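Local coordinates for DltD domain-containing protein (Beauveria bassiana, PDB 7D78) that probably acts as an alpha/beta-hydrolase-fold thioesterase and polyketide cyclase that closes polyketide chains into medium-ring lactones, at residues A[29-34]-A[39-44]; A[78-83]-A[311-316]; A[86-91]-A[103-108]; A[112-117]-A[147-152]. All coordinates share one frame; numbering follows the deposited sequence.

Contact 1 of 4, residues A[29-34]-A[39-44]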
loop_
_atom_site.group_PDB
_atom_site.type_symbol
_atom_site.label_atom_id
_atom_site.label_comp_id
_atom_site.label_asym_id
_atom_site.label_seq_id
_atom_site.Cartn_x
_atom_site.Cartn_y
_atom_site.Cartn_z
ATOM N N VAL A 29 -21.329 8.117 21.468
ATOM C CA VAL A 29 -20.453 8.451 20.355
ATOM C C VAL A 29 -19.029 8.561 20.880
ATOM O O VAL A 29 -18.775 9.231 21.885
ATOM C CB VAL A 29 -20.902 9.758 19.686
ATOM C CG1 VAL A 29 -19.845 10.226 18.705
ATOM C CG2 VAL A 29 -22.228 9.560 18.967
ATOM N N VAL A 30 -18.094 7.882 20.227
ATOM C CA VAL A 30 -16.696 7.930 20.625
ATOM C C VAL A 30 -15.865 8.214 19.379
ATOM O O VAL A 30 -16.047 7.562 18.343
ATOM C CB VAL A 30 -16.253 6.628 21.329
ATOM C CG1 VAL A 30 -14.728 6.465 21.289
ATOM C CG2 VAL A 30 -16.734 6.640 22.796
ATOM N N GLU A 31 -14.975 9.198 19.481
ATOM C CA GLU A 31 -14.123 9.640 18.386
ATOM C C GLU A 31 -12.679 9.267 18.678
ATOM O O GLU A 31 -12.222 9.391 19.820
ATOM C CB GLU A 31 -14.235 11.160 18.201
ATOM C CG GLU A 31 -15.675 11.625 18.109
ATOM C CD GLU A 31 -15.808 13.075 17.699
ATOM O OE1 GLU A 31 -14.898 13.865 18.015
ATOM O OE2 GLU A 31 -16.833 13.414 17.065
ATOM N N CYS A 32 -11.963 8.811 17.649
ATOM C CA CYS A 32 -10.552 8.452 17.767
ATOM C C CYS A 32 -9.758 9.283 16.768
ATOM O O CYS A 32 -10.140 9.373 15.596
ATOM C CB CYS A 32 -10.313 6.958 17.491
ATOM S SG CYS A 32 -11.372 5.781 18.368
ATOM N N LYS A 33 -8.661 9.884 17.228
ATOM C CA LYS A 33 -7.802 10.689 16.372
ATOM C C LYS A 33 -6.723 9.818 15.743
ATOM O O LYS A 33 -6.214 8.888 16.374
ATOM C CB LYS A 33 -7.133 11.818 17.164
ATOM C CG LYS A 33 -8.055 12.962 17.565
ATOM C CD LYS A 33 -7.280 14.262 17.737
ATOM C CE LYS A 33 -6.398 14.533 16.525
ATOM N NZ LYS A 33 -5.754 15.884 16.557
ATOM N N THR A 34 -6.365 10.135 14.506
ATOM C CA THR A 34 -5.304 9.441 13.793
ATOM C C THR A 34 -4.040 10.286 13.835
ATOM O O THR A 34 -4.076 11.471 14.176
ATOM C CB THR A 34 -5.706 9.183 12.341
ATOM O OG1 THR A 34 -5.887 10.450 11.694
ATOM C CG2 THR A 34 -7.000 8.378 12.280
ATOM N N ILE A 39 -10.411 12.589 12.316
ATOM C CA ILE A 39 -11.245 12.043 13.387
ATOM C C ILE A 39 -12.071 10.890 12.833
ATOM O O ILE A 39 -12.852 11.078 11.895
ATOM C CB ILE A 39 -12.171 13.114 13.985
ATOM C CG1 ILE A 39 -11.380 14.346 14.415
ATOM C CG2 ILE A 39 -12.984 12.527 15.141
ATOM C CD1 ILE A 39 -10.805 14.244 15.771
ATOM N N ILE A 40 -11.919 9.703 13.431
ATOM C CA ILE A 40 -12.785 8.556 13.162
ATOM C C ILE A 40 -13.921 8.584 14.179
ATOM O O ILE A 40 -13.676 8.767 15.376
ATOM C CB ILE A 40 -11.998 7.235 13.272
ATOM C CG1 ILE A 40 -10.852 7.186 12.247
ATOM C CG2 ILE A 40 -12.934 6.024 13.192
ATOM C CD1 ILE A 40 -11.318 7.190 10.814
ATOM N N ARG A 41 -15.156 8.385 13.720
ATOM C CA ARG A 41 -16.327 8.434 14.590
ATOM C C ARG A 41 -17.053 7.095 14.608
ATOM O O ARG A 41 -17.178 6.428 13.576
ATOM C CB ARG A 41 -17.302 9.560 14.146
ATOM C CG ARG A 41 -16.617 10.930 14.146
ATOM C CD ARG A 41 -17.567 12.116 13.985
ATOM N NE ARG A 41 -16.806 13.352 14.190
ATOM C CZ ARG A 41 -16.053 13.916 13.251
ATOM N NH1 ARG A 41 -15.995 13.368 12.037
ATOM N NH2 ARG A 41 -15.367 15.022 13.514
ATOM N N GLY A 42 -17.559 6.719 15.782
ATOM C CA GLY A 42 -18.270 5.461 15.903
ATOM C C GLY A 42 -19.132 5.384 17.148
ATOM O O GLY A 42 -19.190 6.316 17.954
ATOM N N ARG A 43 -19.828 4.248 17.280
ATOM C CA ARG A 43 -20.666 3.945 18.437
ATOM C C ARG A 43 -19.887 3.053 19.390
ATOM O O ARG A 43 -19.363 2.018 18.974
ATOM C CB ARG A 43 -21.945 3.214 18.039
ATOM C CG ARG A 43 -22.826 3.902 17.022
ATOM C CD ARG A 43 -24.018 3.006 16.762
ATOM N NE ARG A 43 -25.086 3.691 16.039
ATOM C CZ ARG A 43 -26.306 3.194 15.882
ATOM N NH1 ARG A 43 -26.617 2.014 16.406
ATOM N NH2 ARG A 43 -27.213 3.882 15.205
ATOM N N PHE A 44 -19.822 3.447 20.658
ATOM C CA PHE A 44 -19.163 2.659 21.692
ATOM C C PHE A 44 -20.225 2.119 22.638
ATOM O O PHE A 44 -20.939 2.897 23.283
ATOM C CB PHE A 44 -18.137 3.492 22.453
ATOM C CG PHE A 44 -17.352 2.708 23.460
ATOM C CD1 PHE A 44 -16.441 1.746 23.047
ATOM C CD2 PHE A 44 -17.532 2.921 24.819
ATOM C CE1 PHE A 44 -15.707 1.019 23.964
ATOM C CE2 PHE A 44 -16.802 2.199 25.752
ATOM C CZ PHE A 44 -15.886 1.241 25.325
HETATM O O HOH W 1 -15.658 15.998 16.105
#
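In the beta hairpin of strands 28-33 and 39-45, Val30 faces Gly42 and Cys32 faces Ile40 as antiparallel hydrogen-bonded pairs. The Cys32 pair is short in both directions, with Cys32 N reaching Ile40 O at 2.8 Å and Ile40 N giving a bond back to Cys32 O. At the other pair Val30 N meets Gly42 O at 3.0 Å, but the return bond from Gly42 N to Val30 O is bent to 139° at the hydrogen; Val30 O also receives the hydroxyl of Tyr83.

The hairpin forms one border of the mixed sheet of the alpha/beta hydrolase fold: strand 28-33 is outermost within the chain, and strand 39-45 runs antiparallel to strand 81-86. On the face bearing Glu31, Arg41 lies alongside it, and Arg41 NE donates to Glu31 OE2 at 2.9 Å in a salt bridge. NE meets OE2 from above the carboxylate plane, in a bond bent to 142° at the hydrogen. A water bridges the remaining ends, donating to Glu31 OE1 at 3.0 Å and accepting from Arg41 NH2. Arg41 NH1 has a second carboxylate partner in Asp94, and a leucine here would probably leave both Glu31 and Asp94 without their shared counter-charge. With chi1 at -53°, Ile39 CG2 is anti to the backbone N and touches Glu31 CB at 3.6 Å, while CG1 carries CD1 to Lys33 CG at 3.5 Å. On the reverse face Val30 CG2 rests against Phe44 CB at 3.5 Å, and His116 of helix 103-118 packs on Val30 and Cys32.

Contact 2 of 4, residues A[78-83]-A[311-316]; sequences QGFNTY and AMTEFI
Thr313 is the first residue of segment 311-316 to meet segment 78-83, and it does so with both branches. Its OG1 lies 2.8 Å from Gln78 OE1 and also bonds to Asp310 O. The Gln78 side chain, extended beyond CG, crosses the threonine at about a right angle and gives its NE2 to Asp310 OD1, which ties the amide to the same helix. The methyl of Thr313 also packs on the ring of Phe80, with Thr313 CG2 at 3.8 Å from Phe80 CE2. One turn further along comes Ile316. Its CG2, set anti to the backbone N by a chi1 of -61° for CG1, touches Phe80 CE1 at 3.6 Å, and the far end of the ring is thus received between two residues of one helical face.

Gly79, with positive phi, is the C-prime residue of a Schellman motif that ends helix 68-77 and turns the chain toward strand 81-86. Phe75 of that helix touches both Phe80 and Thr313, while Ile54 of strand 51-57 touches Phe80 and Ile316; helix 305-319 is therefore packed beside helix 68-77 and against the central sheet.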
loop_
_atom_site.group_PDB
_atom_site.type_symbol
_atom_site.label_atom_id
_atom_site.label_comp_id
_atom_site.label_asym_id
_atom_site.label_seq_id
_atom_site.Cartn_x
_atom_site.Cartn_y
_atom_site.Cartn_z
ATOM N N GLN A 78 -23.092 -9.614 26.619
ATOM C CA GLN A 78 -22.245 -10.694 27.096
ATOM C C GLN A 78 -20.952 -10.183 27.724
ATOM O O GLN A 78 -20.041 -10.976 27.987
ATOM C CB GLN A 78 -21.955 -11.669 25.956
ATOM C CG GLN A 78 -23.214 -12.408 25.498
ATOM C CD GLN A 78 -22.936 -13.501 24.487
ATOM O OE1 GLN A 78 -21.850 -14.075 24.456
ATOM N NE2 GLN A 78 -23.928 -13.806 23.659
ATOM N N GLY A 79 -20.855 -8.885 27.983
ATOM C CA GLY A 79 -19.737 -8.340 28.725
ATOM C C GLY A 79 -18.602 -7.767 27.902
ATOM O O GLY A 79 -17.518 -7.539 28.456
ATOM N N PHE A 80 -18.809 -7.520 26.608
ATOM C CA PHE A 80 -17.769 -6.983 25.732
ATOM C C PHE A 80 -18.085 -5.534 25.375
ATOM O O PHE A 80 -19.104 -5.269 24.726
ATOM C CB PHE A 80 -17.649 -7.809 24.451
ATOM C CG PHE A 80 -17.203 -9.227 24.674
ATOM C CD1 PHE A 80 -15.853 -9.541 24.744
ATOM C CD2 PHE A 80 -18.134 -10.251 24.797
ATOM C CE1 PHE A 80 -15.437 -10.853 24.951
ATOM C CE2 PHE A 80 -17.727 -11.566 25.002
ATOM C CZ PHE A 80 -16.377 -11.865 25.077
ATOM N N ASN A 81 -17.226 -4.601 25.801
ATOM C CA ASN A 81 -17.212 -3.287 25.159
ATOM C C ASN A 81 -17.122 -3.503 23.657
ATOM O O ASN A 81 -16.320 -4.315 23.195
ATOM C CB ASN A 81 -16.016 -2.440 25.600
ATOM C CG ASN A 81 -16.007 -2.112 27.077
ATOM O OD1 ASN A 81 -16.747 -1.242 27.555
ATOM N ND2 ASN A 81 -15.102 -2.752 27.798
ATOM N N THR A 82 -17.948 -2.791 22.893
ATOM C CA THR A 82 -17.944 -2.934 21.444
ATOM C C THR A 82 -17.918 -1.559 20.791
ATOM O O THR A 82 -18.710 -0.683 21.145
ATOM C CB THR A 82 -19.160 -3.738 20.954
ATOM O OG1 THR A 82 -19.203 -5.000 21.632
ATOM C CG2 THR A 82 -19.037 -4.003 19.468
ATOM N N TYR A 83 -17.002 -1.374 19.843
ATOM C CA TYR A 83 -16.878 -0.139 19.072
ATOM C C TYR A 83 -17.127 -0.460 17.606
ATOM O O TYR A 83 -16.371 -1.227 17.004
ATOM C CB TYR A 83 -15.483 0.471 19.250
ATOM C CG TYR A 83 -15.266 1.841 18.617
ATOM C CD1 TYR A 83 -16.109 2.898 18.912
ATOM C CD2 TYR A 83 -14.181 2.083 17.765
ATOM C CE1 TYR A 83 -15.906 4.159 18.371
ATOM C CE2 TYR A 83 -13.957 3.350 17.221
ATOM C CZ TYR A 83 -14.834 4.387 17.526
ATOM O OH TYR A 83 -14.651 5.657 17.001
ATOM N N ALA A 311 -20.782 -18.366 18.925
ATOM C CA ALA A 311 -19.499 -18.991 18.636
ATOM C C ALA A 311 -18.364 -17.977 18.654
ATOM O O ALA A 311 -17.240 -18.307 19.059
ATOM C CB ALA A 311 -19.557 -19.696 17.286
ATOM N N MET A 312 -18.637 -16.741 18.230
ATOM C CA MET A 312 -17.612 -15.701 18.255
ATOM C C MET A 312 -17.223 -15.348 19.683
ATOM O O MET A 312 -16.038 -15.340 20.028
ATOM C CB MET A 312 -18.104 -14.457 17.516
ATOM C CG MET A 312 -18.387 -14.679 16.049
ATOM S SD MET A 312 -19.194 -13.248 15.293
ATOM C CE MET A 312 -19.170 -13.779 13.610
ATOM N N THR A 313 -18.212 -15.062 20.536
ATOM C CA THR A 313 -17.904 -14.691 21.913
ATOM C C THR A 313 -17.238 -15.827 22.664
ATOM O O THR A 313 -16.418 -15.580 23.554
ATOM C CB THR A 313 -19.165 -14.255 22.653
ATOM O OG1 THR A 313 -20.172 -15.267 22.529
ATOM C CG2 THR A 313 -19.676 -12.967 22.065
ATOM N N GLU A 314 -17.592 -17.072 22.341
ATOM C CA GLU A 314 -16.915 -18.205 22.959
ATOM C C GLU A 314 -15.448 -18.238 22.548
ATOM O O GLU A 314 -14.561 -18.399 23.394
ATOM C CB GLU A 314 -17.621 -19.512 22.589
ATOM C CG GLU A 314 -16.990 -20.758 23.210
ATOM C CD GLU A 314 -17.365 -22.044 22.476
ATOM O OE1 GLU A 314 -17.058 -23.141 22.996
ATOM O OE2 GLU A 314 -17.967 -21.964 21.379
ATOM N N PHE A 315 -15.171 -18.061 21.248
ATOM C CA PHE A 315 -13.786 -18.058 20.776
ATOM C C PHE A 315 -12.990 -16.923 21.411
ATOM O O PHE A 315 -11.840 -17.110 21.823
ATOM C CB PHE A 315 -13.750 -17.958 19.247
ATOM C CG PHE A 315 -12.361 -17.918 18.669
ATOM C CD1 PHE A 315 -11.691 -19.094 18.367
ATOM C CD2 PHE A 315 -11.728 -16.704 18.415
ATOM C CE1 PHE A 315 -10.409 -19.070 17.838
ATOM C CE2 PHE A 315 -10.435 -16.665 17.885
ATOM C CZ PHE A 315 -9.780 -17.846 17.591
ATOM N N ILE A 316 -13.583 -15.736 21.504
ATOM C CA ILE A 316 -12.883 -14.611 22.116
ATOM C C ILE A 316 -12.642 -14.877 23.599
ATOM O O ILE A 316 -11.538 -14.667 24.114
ATOM C CB ILE A 316 -13.674 -13.309 21.886
ATOM C CG1 ILE A 316 -13.805 -13.043 20.384
ATOM C CG2 ILE A 316 -13.000 -12.141 22.580
ATOM C CD1 ILE A 316 -14.740 -11.898 20.018
#

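Contact 3 of 4, residues A[86-91]-A[103-108]; sequences DPRSIG and PLQQAE
Van der Waals contacts carry the meeting of Arg88 with Gln105 and of Pro87 with Gln106; no direct hydrogen bond joins segment 86-91 to segment 103-108. Gln105 CG lies over one face of the Arg88 guanidinium, 3.3 Å from NE, and the amide carbon follows it toward the rim. The amide and guanidinium planes are 55° apart, so the groups do not stack. Arg88 extends from the backbone with CG anti to N (chi1 179°) and then bends at chi3 (-66°), which turns the guanidinium broadside to the glutamine. Beside it, Pro87 CB packs on the Gln106 amide, 3.6 Å from NE2.

Water supplies the polar link: it donates to Arg88 O at 2.8 Å and accepts from Gln106 NE2 at 2.9 Å, and so connects the buried Gln106 to the backbone of the loop. Within the loop, Ile90 N bonds to Pro87 O at 3.1 Å and closes a type II beta turn.

Charge adds a further tie. Asp109 OD1 takes both a salt bridge from Arg88 NH2 and a hydrogen bond from Gln105 NE2, and Asp36 pairs with Arg88 NH1. With an alanine in place of Arg88, Asp36 and Asp109 would probably lose their common cation, and Gln105 the group it packs against.

The loop leaves the C-terminal end of strand 81-86 and enters helix 103-118, so strand, loop and helix form the first part of a beta-alpha-beta crossover to strand 127-133, as expected of the alpha/beta hydrolase fold; the Gln106 side chain comes close to what is probably the nucleophile elbow but makes no contact with it.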
loop_
_atom_site.group_PDB
_atom_site.type_symbol
_atom_site.label_atom_id
_atom_site.label_comp_id
_atom_site.label_asym_id
_atom_site.label_seq_id
_atom_site.Cartn_x
_atom_site.Cartn_y
_atom_site.Cartn_z
ATOM N N ASP A 86 -17.233 4.227 11.537
ATOM C CA ASP A 86 -17.150 4.518 10.111
ATOM C C ASP A 86 -15.691 4.702 9.729
ATOM O O ASP A 86 -15.029 5.597 10.274
ATOM C CB ASP A 86 -17.934 5.781 9.761
ATOM C CG ASP A 86 -19.450 5.579 9.839
ATOM O OD1 ASP A 86 -19.915 4.445 9.619
ATOM O OD2 ASP A 86 -20.174 6.569 10.084
ATOM N N PRO A 87 -15.145 3.900 8.819
ATOM C CA PRO A 87 -13.739 4.087 8.441
ATOM C C PRO A 87 -13.512 5.441 7.778
ATOM O O PRO A 87 -14.438 6.167 7.414
ATOM C CB PRO A 87 -13.467 2.929 7.465
ATOM C CG PRO A 87 -14.553 1.900 7.776
ATOM C CD PRO A 87 -15.756 2.750 8.128
ATOM N N ARG A 88 -12.231 5.760 7.614
ATOM C CA ARG A 88 -11.799 7.013 7.004
ATOM C C ARG A 88 -12.541 7.309 5.701
ATOM O O ARG A 88 -12.668 6.441 4.835
ATOM C CB ARG A 88 -10.293 6.942 6.744
ATOM C CG ARG A 88 -9.732 8.200 6.071
ATOM C CD ARG A 88 -8.268 8.017 5.758
ATOM N NE ARG A 88 -7.468 7.905 6.971
ATOM C CZ ARG A 88 -6.649 8.854 7.409
ATOM N NH1 ARG A 88 -6.539 9.987 6.737
ATOM N NH2 ARG A 88 -5.947 8.671 8.518
ATOM N N SER A 89 -13.049 8.545 5.589
ATOM C CA SER A 89 -13.728 9.130 4.428
ATOM C C SER A 89 -15.123 8.563 4.192
ATOM O O SER A 89 -15.714 8.829 3.134
ATOM C CB SER A 89 -12.898 8.993 3.137
ATOM O OG SER A 89 -13.125 7.736 2.529
ATOM N N ILE A 90 -15.675 7.815 5.155
ATOM C CA ILE A 90 -16.969 7.157 5.040
ATOM C C ILE A 90 -17.883 7.652 6.160
ATOM O O ILE A 90 -17.439 7.836 7.296
ATOM C CB ILE A 90 -16.804 5.622 5.117
ATOM C CG1 ILE A 90 -15.987 5.122 3.923
ATOM C CG2 ILE A 90 -18.158 4.923 5.235
ATOM C CD1 ILE A 90 -15.546 3.674 4.041
ATOM N N GLY A 91 -19.156 7.865 5.832
ATOM C CA GLY A 91 -20.152 8.083 6.867
ATOM C C GLY A 91 -19.830 9.312 7.686
ATOM O O GLY A 91 -19.577 10.396 7.148
ATOM N N PRO A 103 -7.487 0.316 1.800
ATOM C CA PRO A 103 -7.477 -0.688 2.876
ATOM C C PRO A 103 -6.249 -0.594 3.749
ATOM O O PRO A 103 -6.340 -0.849 4.957
ATOM C CB PRO A 103 -7.529 -2.018 2.112
ATOM C CG PRO A 103 -6.922 -1.675 0.759
ATOM C CD PRO A 103 -7.407 -0.291 0.464
ATOM N N LEU A 104 -5.097 -0.215 3.183
ATOM C CA LEU A 104 -3.897 -0.094 4.010
ATOM C C LEU A 104 -3.979 1.109 4.947
ATOM O O LEU A 104 -3.453 1.056 6.063
ATOM C CB LEU A 104 -2.648 -0.012 3.121
ATOM C CG LEU A 104 -2.357 -1.272 2.284
ATOM C CD1 LEU A 104 -1.119 -1.065 1.419
ATOM C CD2 LEU A 104 -2.186 -2.506 3.171
ATOM N N GLN A 105 -4.634 2.198 4.525
ATOM C CA GLN A 105 -4.849 3.306 5.452
ATOM C C GLN A 105 -5.835 2.920 6.545
ATOM O O GLN A 105 -5.662 3.305 7.708
ATOM C CB GLN A 105 -5.353 4.554 4.721
ATOM C CG GLN A 105 -5.365 5.766 5.657
ATOM C CD GLN A 105 -3.994 6.000 6.301
ATOM O OE1 GLN A 105 -3.011 6.245 5.603
ATOM N NE2 GLN A 105 -3.925 5.916 7.636
ATOM N N GLN A 106 -6.882 2.172 6.187
ATOM C CA GLN A 106 -7.810 1.673 7.199
ATOM C C GLN A 106 -7.094 0.776 8.200
ATOM O O GLN A 106 -7.383 0.822 9.402
ATOM C CB GLN A 106 -8.964 0.911 6.535
ATOM C CG GLN A 106 -9.978 1.810 5.855
ATOM C CD GLN A 106 -11.195 1.041 5.366
ATOM O OE1 GLN A 106 -11.455 -0.074 5.809
ATOM N NE2 GLN A 106 -11.951 1.640 4.457
ATOM N N ALA A 107 -6.147 -0.042 7.722
ATOM C CA ALA A 107 -5.368 -0.893 8.625
ATOM C C ALA A 107 -4.548 -0.062 9.607
ATOM O O ALA A 107 -4.508 -0.360 10.810
ATOM C CB ALA A 107 -4.458 -1.824 7.819
ATOM N N GLU A 108 -3.873 0.983 9.118
ATOM C CA GLU A 108 -3.094 1.825 10.027
ATOM C C GLU A 108 -4.006 2.621 10.961
ATOM O O GLU A 108 -3.690 2.802 12.148
ATOM C CB GLU A 108 -2.181 2.770 9.233
ATOM C CG GLU A 108 -1.017 2.088 8.530
ATOM C CD GLU A 108 -0.105 3.078 7.817
ATOM O OE1 GLU A 108 0.182 4.140 8.390
ATOM O OE2 GLU A 108 0.330 2.786 6.681
HETATM O O HOH W 2 -11.265 4.334 3.739
#

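Contact 4 of 4, residues A[112-117]-A[147-152]; sequences DIVTHI and DRRVKA
The guanidinium of Arg149 is met by Thr115 at its edge and by Val114 over one face. Arg149 NH1 donates to Thr115 OG1 at 2.9 Å, nearly straight at 167° and in the guanidinium plane. Val114 CG1, anti to its own backbone N, stands over the centre of the group and comes within 3.4 Å of Arg149 CZ, the valine and arginine side chains running past one another head to tail.

Behind this first shell, Asp147 fixes the arginine by a side-on grip. Arg149 NE bonds to Asp147 OD1 at 2.8 Å, in plane and on the syn lone pair of that oxygen, while Arg149 NH2 reaches Asp147 OD2 at 2.8 Å from above the carboxylate. OD1 accepts from the backbone as well: Arg149 N lies 3.1 Å from it in an Asx turn, within the type I beta turn that leads from Asp147 into strand 150-156. A bend at chi3 (-62°) turns the guanidinium back to Asp147, two residues earlier.

Further out, Ala111 O of helix 103-118 takes bonds from Arg149 NH2 and Thr115 OG1, and Gln180 of the second subunit packs on Thr115 and Arg149. With NE, NH1 and NH2 all engaged, the guanidinium is probably held against rotation and its charge largely balanced by Asp147, which would make it an acceptable neighbour for the CG1 methyl of Val114.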
loop_
_atom_site.group_PDB
_atom_site.type_symbol
_atom_site.label_atom_id
_atom_site.label_comp_id
_atom_site.label_asym_id
_atom_site.label_seq_id
_atom_site.Cartn_x
_atom_site.Cartn_y
_atom_site.Cartn_z
ATOM N N ASP A 112 -4.506 3.328 15.533
ATOM C CA ASP A 112 -4.845 4.528 16.288
ATOM C C ASP A 112 -6.182 4.373 17.002
ATOM O O ASP A 112 -6.345 4.852 18.129
ATOM C CB ASP A 112 -4.847 5.739 15.357
ATOM C CG ASP A 112 -3.478 5.993 14.750
ATOM O OD1 ASP A 112 -2.484 5.493 15.332
ATOM O OD2 ASP A 112 -3.386 6.689 13.708
ATOM N N ILE A 113 -7.139 3.683 16.379
ATOM C CA ILE A 113 -8.384 3.349 17.068
ATOM C C ILE A 113 -8.098 2.482 18.294
ATOM O O ILE A 113 -8.615 2.736 19.391
ATOM C CB ILE A 113 -9.355 2.663 16.097
ATOM C CG1 ILE A 113 -9.776 3.653 15.012
ATOM C CG2 ILE A 113 -10.579 2.092 16.854
ATOM C CD1 ILE A 113 -10.327 2.990 13.765
ATOM N N VAL A 114 -7.250 1.459 18.136
ATOM C CA VAL A 114 -6.899 0.616 19.283
ATOM C C VAL A 114 -6.306 1.463 20.405
ATOM O O VAL A 114 -6.625 1.271 21.583
ATOM C CB VAL A 114 -5.943 -0.516 18.855
ATOM C CG1 VAL A 114 -5.371 -1.233 20.077
ATOM C CG2 VAL A 114 -6.679 -1.524 17.979
ATOM N N THR A 115 -5.458 2.427 20.057
ATOM C CA THR A 115 -4.863 3.294 21.074
ATOM C C THR A 115 -5.939 4.031 21.866
ATOM O O THR A 115 -5.895 4.071 23.102
ATOM C CB THR A 115 -3.896 4.289 20.427
ATOM O OG1 THR A 115 -2.780 3.586 19.877
ATOM C CG2 THR A 115 -3.374 5.313 21.471
ATOM N N HIS A 116 -6.917 4.623 21.177
ATOM C CA HIS A 116 -7.893 5.410 21.928
ATOM C C HIS A 116 -8.882 4.523 22.682
ATOM O O HIS A 116 -9.216 4.820 23.834
ATOM C CB HIS A 116 -8.647 6.373 21.021
ATOM C CG HIS A 116 -9.628 7.237 21.765
ATOM N ND1 HIS A 116 -9.236 8.152 22.720
ATOM C CD2 HIS A 116 -10.980 7.302 21.713
ATOM C CE1 HIS A 116 -10.307 8.750 23.220
ATOM N NE2 HIS A 116 -11.378 8.254 22.624
ATOM N N ILE A 117 -9.362 3.438 22.061
ATOM C CA ILE A 117 -10.312 2.552 22.744
ATOM C C ILE A 117 -9.665 1.933 23.986
ATOM O O ILE A 117 -10.304 1.799 25.045
ATOM C CB ILE A 117 -10.839 1.471 21.774
ATOM C CG1 ILE A 117 -11.628 2.092 20.609
ATOM C CG2 ILE A 117 -11.699 0.452 22.509
ATOM C CD1 ILE A 117 -12.816 3.009 21.036
ATOM N N ASP A 147 0.282 -5.455 15.094
ATOM C CA ASP A 147 -0.097 -4.859 16.377
ATOM C C ASP A 147 -0.319 -5.967 17.400
ATOM O O ASP A 147 -1.369 -6.615 17.396
ATOM C CB ASP A 147 -1.354 -4.003 16.204
ATOM C CG ASP A 147 -1.676 -3.167 17.429
ATOM O OD1 ASP A 147 -0.978 -3.292 18.468
ATOM O OD2 ASP A 147 -2.645 -2.385 17.342
ATOM N N ARG A 148 0.658 -6.184 18.287
ATOM C CA ARG A 148 0.507 -7.273 19.250
ATOM C C ARG A 148 -0.544 -6.980 20.309
ATOM O O ARG A 148 -0.895 -7.885 21.079
ATOM C CB ARG A 148 1.846 -7.576 19.924
ATOM C CG ARG A 148 2.300 -6.524 20.904
ATOM C CD ARG A 148 3.736 -6.784 21.361
ATOM N NE ARG A 148 4.067 -6.022 22.562
ATOM C CZ ARG A 148 5.118 -6.278 23.336
ATOM N NH1 ARG A 148 5.942 -7.276 23.026
ATOM N NH2 ARG A 148 5.341 -5.544 24.417
ATOM N N ARG A 149 -1.057 -5.749 20.376
ATOM C CA ARG A 149 -2.160 -5.480 21.290
ATOM C C ARG A 149 -3.425 -6.207 20.869
ATOM O O ARG A 149 -4.324 -6.412 21.697
ATOM C CB ARG A 149 -2.429 -3.976 21.380
ATOM C CG ARG A 149 -1.227 -3.173 21.826
ATOM C CD ARG A 149 -1.490 -1.678 21.674
ATOM N NE ARG A 149 -1.718 -1.331 20.269
ATOM C CZ ARG A 149 -2.118 -0.133 19.849
ATOM N NH1 ARG A 149 -2.331 0.839 20.731
ATOM N NH2 ARG A 149 -2.324 0.086 18.547
ATOM N N VAL A 150 -3.517 -6.586 19.600
ATOM C CA VAL A 150 -4.668 -7.321 19.091
ATOM C C VAL A 150 -4.507 -8.779 19.512
ATOM O O VAL A 150 -3.602 -9.476 19.042
ATOM C CB VAL A 150 -4.785 -7.174 17.571
ATOM C CG1 VAL A 150 -5.917 -8.027 17.020
ATOM C CG2 VAL A 150 -4.987 -5.698 17.227
ATOM N N LYS A 151 -5.373 -9.238 20.411
ATOM C CA LYS A 151 -5.246 -10.559 21.019
ATOM C C LYS A 151 -6.076 -11.629 20.324
ATOM O O LYS A 151 -5.910 -12.819 20.626
ATOM C CB LYS A 151 -5.640 -10.486 22.498
ATOM C CG LYS A 151 -4.850 -9.449 23.286
ATOM C CD LYS A 151 -3.348 -9.758 23.261
ATOM C CE LYS A 151 -2.538 -8.700 24.022
ATOM N NZ LYS A 151 -2.871 -8.662 25.482
ATOM N N ALA A 152 -6.972 -11.240 19.426
ATOM C CA ALA A 152 -7.739 -12.190 18.634
ATOM C C ALA A 152 -8.266 -11.463 17.411
ATOM O O ALA A 152 -8.444 -10.241 17.417
ATOM C CB ALA A 152 -8.904 -12.806 19.416
#

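In the fold
From the N terminus, contact 1 closes first, its segments separated by four residues, and builds the border hairpin of the main sheet. Contact 2 then opens at 78-83 and closes only at 311-316, uniting the turn that leads into strand 81-86 with helix 305-319 across 227 residues. Contacts 3 and 4 are nested inside that long loop, one after the other, and no loop crosses another. Both use helix 103-118: contact 3 fastens its first turns to the loop after strand 81-86, and contact 4 fastens its later turns to the entrance of strand 150-156. Tyr83, from segment 78-83, links contacts 1 and 4, with its hydroxyl on the hairpin and its ring against Ile113 and Ile117. Contacts 1, 3 and 4 also touch the second subunit.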